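Local structure of delta-1-pyrroline-5-carboxylate dehydrogenase, mitochondrial (4E3X) at residues B[200-209]-B[276-285]; B[228-239]-B[258-269]. The protein oxidises L-glutamate gamma-semialdehyde to glutamate with NAD+ in mitochondria, the second step of proline breakdown to glutamate. All coordinates share one frame; numbering follows the deposited sequence. Where two conformers were deposited one is given.

Both contacts are buried pairings of parallel strands in one five-stranded sheet. Contact 1 joins its middle strand, 203-207, to strand 279-285; contact 2 joins the edge strand 259-261 to strand 230-233, which itself flanks 203-207. Helix 266-274, whose first turn belongs to contact 2, leads in the chain to strand 279-285 and packs against strand 203-207. Contact 1 is held mostly by backbone bonds and apolar side chains, with a bulge at one end. Contact 2 has fewer strand bonds, an edge-to-face aromatic pair and a hydrated lysine where the strands run out. Each includes an NAD-binding residue, Ser208 in the first and Lys233 in the second.

Contact 1: B[200-209]-B[276-285]; sequences LEGFVAAISP and SEHLCGINFT
Phe203 to Ile207 and Leu279 to Thr285 run side by side as parallel strands, their axes 4.6 Å apart at 15°, and form one of the two central pairings of the Rossmann-type NAD-binding sheet of the aldehyde dehydrogenases. Six backbone hydrogen bonds join them, from Phe203 N to His278 O at the start to Thr285 N to Ile207 O at the end. A beta bulge interrupts the register early: Phe203 pairs with Leu279 but Val204 with Gly281, leaving Cys280 as the extra residue. The CB of Cys280 is directed at the partner segment, and in one of its two conformers SG lies 3.4 Å from Leu200 CB.

Phe203, Ala205, Ile207, Leu279, Ile282 and Phe284 share the face where Phe269 and Val273 of helix 266-274 pack. In one of two conformers the Phe203 ring, placed with CG between its backbone N and carbonyl carbon (chi1 72°), swings across to the other strand. There Leu279 CD1 touches its CE2 at 3.8 Å, while Ser276 OG meets CE1 at the ring edge, 3.4 Å away. Ser276 OG also accepts from His278 N, closing an ST turn that fixes this hydroxyl beside the ring. Further along, Ile207 turns its CG2 branch to Phe284 CD2, 3.7 Å away.

Val204, Ala206 and Asn283 occupy the reverse face. Gly281 adds no side chain there, and Val204 CG1 lies 3.8 Å from its carbonyl O. The Asn283 amide leads away from the partner strand, and its ND2 is bonded to Tyr537 OH and Leu219 O, two partners for a buried polar group. Where the strands end, near the NAD-binding Ser208, the ring of Pro209 leans on Thr285, with CG 3.8 Å from Thr285 CG2.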
# COMPACT_ATOMS: atom_id res chain seq x y z
N LEU B 200 -10.81 6.89 1.64
CA LEU B 200 -11.29 5.53 1.86
C LEU B 200 -12.74 5.57 2.36
O LEU B 200 -13.12 6.49 3.10
CB LEU B 200 -10.40 4.80 2.87
CG LEU B 200 -8.89 4.90 2.67
CD1 LEU B 200 -8.15 4.08 3.73
CD2 LEU B 200 -8.46 4.49 1.26
N GLU B 201 -13.53 4.60 1.92
CA GLU B 201 -14.91 4.53 2.33
C GLU B 201 -14.96 3.81 3.67
O GLU B 201 -14.58 2.65 3.76
CB GLU B 201 -15.74 3.79 1.29
CG GLU B 201 -17.23 3.90 1.51
CD GLU B 201 -18.04 3.21 0.44
OE1 GLU B 201 -19.21 3.61 0.25
OE2 GLU B 201 -17.52 2.28 -0.22
N GLY B 202 -15.43 4.51 4.69
CA GLY B 202 -15.40 4.00 6.05
C GLY B 202 -14.68 4.99 6.94
O GLY B 202 -14.66 6.18 6.63
N PHE B 203 -14.11 4.53 8.05
CA PHE B 203 -13.32 5.41 8.92
C PHE B 203 -11.95 4.79 9.16
O PHE B 203 -11.77 3.58 9.01
CB PHE B 203 -14.03 5.65 10.26
CG PHE B 203 -14.02 4.45 11.18
CD1 PHE B 203 -14.96 3.44 11.02
CD2 PHE B 203 -13.06 4.32 12.18
CE1 PHE B 203 -14.95 2.32 11.85
CE2 PHE B 203 -13.05 3.21 13.01
CZ PHE B 203 -13.99 2.21 12.85
N VAL B 204 -11.01 5.64 9.55
CA VAL B 204 -9.65 5.23 9.88
C VAL B 204 -9.43 5.38 11.38
O VAL B 204 -9.84 6.37 11.98
CB VAL B 204 -8.63 6.11 9.11
CG1 VAL B 204 -7.20 5.84 9.56
CG2 VAL B 204 -8.80 5.92 7.60
N ALA B 205 -8.81 4.37 11.99
CA ALA B 205 -8.42 4.45 13.40
C ALA B 205 -6.95 4.84 13.49
O ALA B 205 -6.09 4.17 12.91
CB ALA B 205 -8.66 3.12 14.07
N ALA B 206 -6.65 5.92 14.20
CA ALA B 206 -5.27 6.38 14.39
C ALA B 206 -4.85 6.15 15.83
O ALA B 206 -5.54 6.57 16.76
CB ALA B 206 -5.13 7.86 14.03
N ILE B 207 -3.73 5.47 16.01
CA ILE B 207 -3.24 5.08 17.33
C ILE B 207 -1.80 5.55 17.47
O ILE B 207 -0.91 5.02 16.81
CB ILE B 207 -3.33 3.55 17.50
CG1 ILE B 207 -4.79 3.08 17.40
CG2 ILE B 207 -2.67 3.11 18.80
CD1 ILE B 207 -4.95 1.58 17.22
N SER B 208 -1.58 6.55 18.31
CA SER B 208 -0.29 7.24 18.36
C SER B 208 0.50 6.99 19.65
O SER B 208 -0.08 6.66 20.68
CB SER B 208 -0.50 8.74 18.12
OG SER B 208 -1.42 9.30 19.04
N PRO B 209 1.83 7.14 19.59
CA PRO B 209 2.70 6.81 20.72
C PRO B 209 3.07 8.02 21.57
O PRO B 209 2.87 9.17 21.16
CB PRO B 209 3.95 6.28 20.02
CG PRO B 209 4.06 7.17 18.83
CD PRO B 209 2.63 7.43 18.38
N SER B 276 -16.18 -3.00 13.74
CA SER B 276 -17.06 -2.21 12.88
C SER B 276 -16.93 -2.60 11.41
O SER B 276 -15.82 -2.61 10.86
CB SER B 276 -16.72 -0.73 12.98
OG SER B 276 -17.48 0.01 12.03
N GLU B 277 -18.06 -2.85 10.76
CA GLU B 277 -18.04 -3.16 9.33
C GLU B 277 -17.48 -2.01 8.48
O GLU B 277 -17.12 -2.21 7.33
CB GLU B 277 -19.44 -3.52 8.85
CG GLU B 277 -20.43 -2.37 8.88
CD GLU B 277 -21.82 -2.78 8.45
OE1 GLU B 277 -21.99 -3.16 7.27
OE2 GLU B 277 -22.74 -2.73 9.28
N HIS B 278 -17.40 -0.82 9.07
CA HIS B 278 -16.96 0.36 8.34
C HIS B 278 -15.49 0.70 8.52
O HIS B 278 -15.03 1.72 8.02
CB HIS B 278 -17.81 1.55 8.76
CG HIS B 278 -19.27 1.35 8.53
ND1 HIS B 278 -19.82 1.32 7.27
CD2 HIS B 278 -20.29 1.13 9.39
CE1 HIS B 278 -21.12 1.11 7.36
NE2 HIS B 278 -21.43 0.99 8.64
N LEU B 279 -14.73 -0.13 9.23
CA LEU B 279 -13.30 0.13 9.35
C LEU B 279 -12.61 0.03 7.99
O LEU B 279 -12.73 -0.98 7.31
CB LEU B 279 -12.66 -0.90 10.29
CG LEU B 279 -11.16 -0.71 10.52
CD1 LEU B 279 -10.90 0.53 11.36
CD2 LEU B 279 -10.51 -1.93 11.17
N CYS B 280 -11.88 1.06 7.60
CA CYS B 280 -11.14 0.95 6.35
C CYS B 280 -9.63 1.11 6.51
O CYS B 280 -8.89 0.85 5.57
CB CYS B 280 -11.68 1.91 5.28
SG CYS B 280 -11.66 3.64 5.75
N GLY B 281 -9.18 1.48 7.69
CA GLY B 281 -7.76 1.63 7.89
C GLY B 281 -7.39 1.76 9.34
O GLY B 281 -8.18 2.25 10.15
N ILE B 282 -6.19 1.31 9.67
CA ILE B 282 -5.59 1.56 10.96
C ILE B 282 -4.23 2.17 10.69
O ILE B 282 -3.42 1.62 9.95
CB ILE B 282 -5.44 0.27 11.79
CG1 ILE B 282 -6.82 -0.37 12.03
CG2 ILE B 282 -4.77 0.58 13.11
CD1 ILE B 282 -6.75 -1.71 12.75
N ASN B 283 -3.99 3.33 11.30
CA ASN B 283 -2.71 4.01 11.17
C ASN B 283 -2.07 3.99 12.55
O ASN B 283 -2.49 4.73 13.45
CB ASN B 283 -2.90 5.45 10.67
CG ASN B 283 -1.66 6.00 9.98
OD1 ASN B 283 -0.69 5.27 9.75
ND2 ASN B 283 -1.68 7.30 9.65
N PHE B 284 -1.08 3.12 12.72
CA PHE B 284 -0.57 2.74 14.02
C PHE B 284 0.91 3.04 14.17
O PHE B 284 1.70 2.83 13.25
CB PHE B 284 -0.79 1.23 14.20
CG PHE B 284 -0.20 0.67 15.47
CD1 PHE B 284 1.07 0.10 15.49
CD2 PHE B 284 -0.93 0.70 16.65
CE1 PHE B 284 1.60 -0.41 16.67
CE2 PHE B 284 -0.41 0.19 17.82
CZ PHE B 284 0.86 -0.37 17.83
N THR B 285 1.30 3.50 15.35
CA THR B 285 2.71 3.52 15.74
C THR B 285 2.79 3.09 17.20
O THR B 285 2.10 3.65 18.05
CB THR B 285 3.37 4.90 15.49
OG1 THR B 285 3.31 5.20 14.09
CG2 THR B 285 4.84 4.88 15.94

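Contact 2: B[228-239]-B[258-269]; sequences NVVLWKPSDTAM and IIQFVPADGPTF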
# COMPACT_ATOMS: atom_id res chain seq x y z
N ASN B 228 -10.46 11.36 4.54
CA ASN B 228 -10.95 10.38 5.50
C ASN B 228 -11.49 11.01 6.77
O ASN B 228 -11.20 12.17 7.08
CB ASN B 228 -9.84 9.41 5.86
CG ASN B 228 -9.37 8.65 4.66
OD1 ASN B 228 -10.07 7.76 4.19
ND2 ASN B 228 -8.19 9.02 4.13
N VAL B 229 -12.28 10.23 7.50
CA VAL B 229 -12.67 10.57 8.85
C VAL B 229 -11.98 9.59 9.80
O VAL B 229 -11.71 8.44 9.44
CB VAL B 229 -14.20 10.58 9.04
CG1 VAL B 229 -14.81 11.67 8.17
CG2 VAL B 229 -14.81 9.22 8.73
N VAL B 230 -11.70 10.05 11.01
CA VAL B 230 -10.72 9.39 11.87
C VAL B 230 -11.18 9.35 13.32
O VAL B 230 -11.67 10.35 13.85
CB VAL B 230 -9.37 10.15 11.82
CG1 VAL B 230 -8.34 9.53 12.76
CG2 VAL B 230 -8.82 10.27 10.39
N LEU B 231 -11.01 8.19 13.95
CA LEU B 231 -11.00 8.11 15.40
C LEU B 231 -9.56 8.09 15.87
O LEU B 231 -8.81 7.17 15.55
CB LEU B 231 -11.72 6.85 15.91
CG LEU B 231 -13.22 6.99 16.21
CD1 LEU B 231 -14.02 7.32 14.96
CD2 LEU B 231 -13.75 5.72 16.88
N TRP B 232 -9.17 9.13 16.59
CA TRP B 232 -7.81 9.25 17.09
C TRP B 232 -7.75 8.90 18.57
O TRP B 232 -8.31 9.61 19.40
CB TRP B 232 -7.30 10.67 16.87
CG TRP B 232 -5.91 10.93 17.34
CD1 TRP B 232 -4.92 10.00 17.61
CD2 TRP B 232 -5.32 12.21 17.57
NE1 TRP B 232 -3.77 10.65 18.01
CE2 TRP B 232 -4.00 12.00 18.01
CE3 TRP B 232 -5.80 13.52 17.47
CZ2 TRP B 232 -3.14 13.06 18.32
CZ3 TRP B 232 -4.95 14.57 17.79
CH2 TRP B 232 -3.64 14.33 18.21
N LYS B 233 -7.08 7.78 18.86
CA LYS B 233 -6.73 7.40 20.23
C LYS B 233 -5.30 7.88 20.50
O LYS B 233 -4.34 7.22 20.11
CB LYS B 233 -6.82 5.88 20.41
CG LYS B 233 -6.42 5.42 21.82
CD LYS B 233 -5.67 4.07 21.77
CE LYS B 233 -5.02 3.69 23.10
NZ LYS B 233 -4.06 4.72 23.57
N PRO B 234 -5.15 9.03 21.16
CA PRO B 234 -3.80 9.51 21.46
C PRO B 234 -3.17 8.73 22.61
O PRO B 234 -3.87 8.03 23.35
CB PRO B 234 -4.01 10.98 21.88
CG PRO B 234 -5.45 11.27 21.62
CD PRO B 234 -6.17 9.96 21.68
N SER B 235 -1.87 8.87 22.77
CA SER B 235 -1.16 8.21 23.86
C SER B 235 -1.48 8.85 25.20
O SER B 235 -1.41 10.08 25.34
CB SER B 235 0.34 8.32 23.63
OG SER B 235 1.04 7.92 24.78
N ASP B 236 -1.81 8.02 26.20
CA ASP B 236 -2.07 8.50 27.55
C ASP B 236 -0.96 9.42 28.05
O ASP B 236 -1.21 10.42 28.71
CB ASP B 236 -2.18 7.34 28.53
CG ASP B 236 -3.36 6.43 28.28
OD1 ASP B 236 -4.18 6.68 27.37
OD2 ASP B 236 -3.47 5.44 29.03
N THR B 237 0.28 9.04 27.75
CA THR B 237 1.44 9.73 28.30
C THR B 237 1.87 10.94 27.47
O THR B 237 2.86 11.59 27.79
CB THR B 237 2.61 8.75 28.54
OG1 THR B 237 2.67 7.81 27.46
CG2 THR B 237 2.38 7.94 29.81
N ALA B 238 1.07 11.27 26.44
CA ALA B 238 1.26 12.50 25.67
C ALA B 238 -0.05 13.26 25.51
O ALA B 238 -0.22 14.03 24.57
CB ALA B 238 1.85 12.19 24.29
N MET B 239 -0.98 13.05 26.44
CA MET B 239 -2.33 13.59 26.28
C MET B 239 -2.38 15.12 26.19
O MET B 239 -3.09 15.69 25.35
CB MET B 239 -3.23 13.08 27.39
CG MET B 239 -4.72 13.30 27.15
SD MET B 239 -5.30 12.46 25.67
CE MET B 239 -4.72 10.81 25.95
N ILE B 258 -14.69 15.05 11.77
CA ILE B 258 -13.63 14.58 10.87
C ILE B 258 -12.51 13.86 11.64
O ILE B 258 -12.04 12.80 11.22
CB ILE B 258 -13.07 15.72 10.00
CG1 ILE B 258 -14.22 16.43 9.26
CG2 ILE B 258 -12.00 15.20 9.03
CD1 ILE B 258 -15.22 15.50 8.53
N ILE B 259 -12.09 14.43 12.77
CA ILE B 259 -11.23 13.72 13.71
C ILE B 259 -11.93 13.72 15.06
O ILE B 259 -12.21 14.79 15.61
CB ILE B 259 -9.82 14.33 13.84
CG1 ILE B 259 -9.07 14.26 12.49
CG2 ILE B 259 -9.03 13.58 14.91
CD1 ILE B 259 -7.72 14.96 12.51
N GLN B 260 -12.25 12.53 15.56
CA GLN B 260 -12.83 12.38 16.88
C GLN B 260 -11.69 12.14 17.87
O GLN B 260 -10.83 11.29 17.63
CB GLN B 260 -13.82 11.20 16.90
CG GLN B 260 -14.80 11.18 15.72
CD GLN B 260 -15.90 12.24 15.80
OE1 GLN B 260 -15.66 13.39 16.18
NE2 GLN B 260 -17.11 11.85 15.41
N PHE B 261 -11.66 12.92 18.94
CA PHE B 261 -10.57 12.85 19.91
C PHE B 261 -11.01 11.88 21.00
O PHE B 261 -11.81 12.23 21.88
CB PHE B 261 -10.28 14.24 20.48
CG PHE B 261 -9.01 14.31 21.29
CD1 PHE B 261 -7.79 14.46 20.67
CD2 PHE B 261 -9.06 14.24 22.69
CE1 PHE B 261 -6.62 14.51 21.41
CE2 PHE B 261 -7.90 14.30 23.44
CZ PHE B 261 -6.68 14.44 22.80
N VAL B 262 -10.52 10.64 20.92
CA VAL B 262 -11.04 9.57 21.75
C VAL B 262 -9.96 8.73 22.44
O VAL B 262 -9.72 7.58 22.07
CB VAL B 262 -12.05 8.67 20.98
CG1 VAL B 262 -13.35 9.42 20.79
CG2 VAL B 262 -11.48 8.24 19.63
N PRO B 263 -9.34 9.30 23.47
CA PRO B 263 -8.53 8.48 24.38
C PRO B 263 -9.33 7.26 24.84
O PRO B 263 -10.54 7.36 25.00
CB PRO B 263 -8.29 9.41 25.58
CG PRO B 263 -8.47 10.80 25.03
CD PRO B 263 -9.50 10.68 23.96
N ALA B 264 -8.65 6.14 25.05
CA ALA B 264 -9.35 4.90 25.38
C ALA B 264 -8.34 3.87 25.85
O ALA B 264 -7.14 3.97 25.56
CB ALA B 264 -10.10 4.37 24.15
N ASP B 265 -8.83 2.88 26.58
CA ASP B 265 -8.03 1.70 26.86
C ASP B 265 -7.62 1.07 25.52
O ASP B 265 -8.44 0.95 24.60
CB ASP B 265 -8.86 0.72 27.69
CG ASP B 265 -8.19 -0.62 27.85
OD1 ASP B 265 -7.22 -0.70 28.62
OD2 ASP B 265 -8.65 -1.59 27.22
N GLY B 266 -6.35 0.69 25.38
CA GLY B 266 -5.85 0.20 24.11
C GLY B 266 -6.60 -1.00 23.56
O GLY B 266 -7.10 -0.95 22.43
N PRO B 267 -6.68 -2.08 24.34
CA PRO B 267 -7.40 -3.26 23.85
C PRO B 267 -8.87 -2.95 23.55
O PRO B 267 -9.39 -3.42 22.54
CB PRO B 267 -7.26 -4.24 25.02
CG PRO B 267 -5.91 -3.90 25.59
CD PRO B 267 -5.87 -2.39 25.54
N THR B 268 -9.51 -2.15 24.39
CA THR B 268 -10.90 -1.79 24.17
C THR B 268 -11.09 -1.04 22.85
O THR B 268 -12.02 -1.31 22.08
CB THR B 268 -11.42 -0.93 25.33
OG1 THR B 268 -11.25 -1.63 26.56
CG2 THR B 268 -12.90 -0.60 25.15
N PHE B 269 -10.20 -0.08 22.59
CA PHE B 269 -10.25 0.69 21.35
C PHE B 269 -10.08 -0.24 20.15
O PHE B 269 -10.85 -0.17 19.19
CB PHE B 269 -9.15 1.76 21.37
CG PHE B 269 -9.17 2.66 20.17
CD1 PHE B 269 -10.04 3.73 20.10
CD2 PHE B 269 -8.31 2.43 19.10
CE1 PHE B 269 -10.07 4.54 18.98
CE2 PHE B 269 -8.34 3.24 18.00
CZ PHE B 269 -9.21 4.30 17.94
O HOH W 1 -5.63 6.87 25.07
O HOH W 2 -4.49 3.80 26.40
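Lys233 NZ, in a residue that binds NAD, donates to two waters that bridge the segments and, weakly, to Pro234 O. Water 2, 3.0 Å from Lys233 NZ, passes a hydrogen to Ala264 O at 2.8 Å and another to Asp236 OD1; water 1 accepts from both Lys233 NZ and Ala264 N. The nearby Asp236 carboxylate, whose OD2 is bonded to Tyr96 OH, would probably favour the charged lysine. Nearer the backbone, Lys233 CB stands over the centre of the Phe269 ring, 3.6 Å from its centroid, a CH-pi contact almost on the ring normal.

Four backbone hydrogen bonds tie strands 230-233 and 259-261 in parallel. On one face Phe261 turns its edge to the six-membered ring of Trp232 in a T-shaped stack, planes at 88° and centroids 5.5 Å apart. Pro234 CG reaches Phe261 CE1 at 3.5 Å. Met239, bent at chi2 and chi3, brings its SD 3.7 Å from Phe261 CZ, an oblique Met-aromatic contact, and against Pro263 CG.

The two strands and helix 239-251 form a beta-alpha-beta unit. Helix 99-118 covers Val229, Leu231 and Ile258, strand 62-68 packs on Met239, Phe261 and Pro263, and strand 203-207 lies alongside 230-233; just beyond its end Ser208 OG bonds Trp232 NE1.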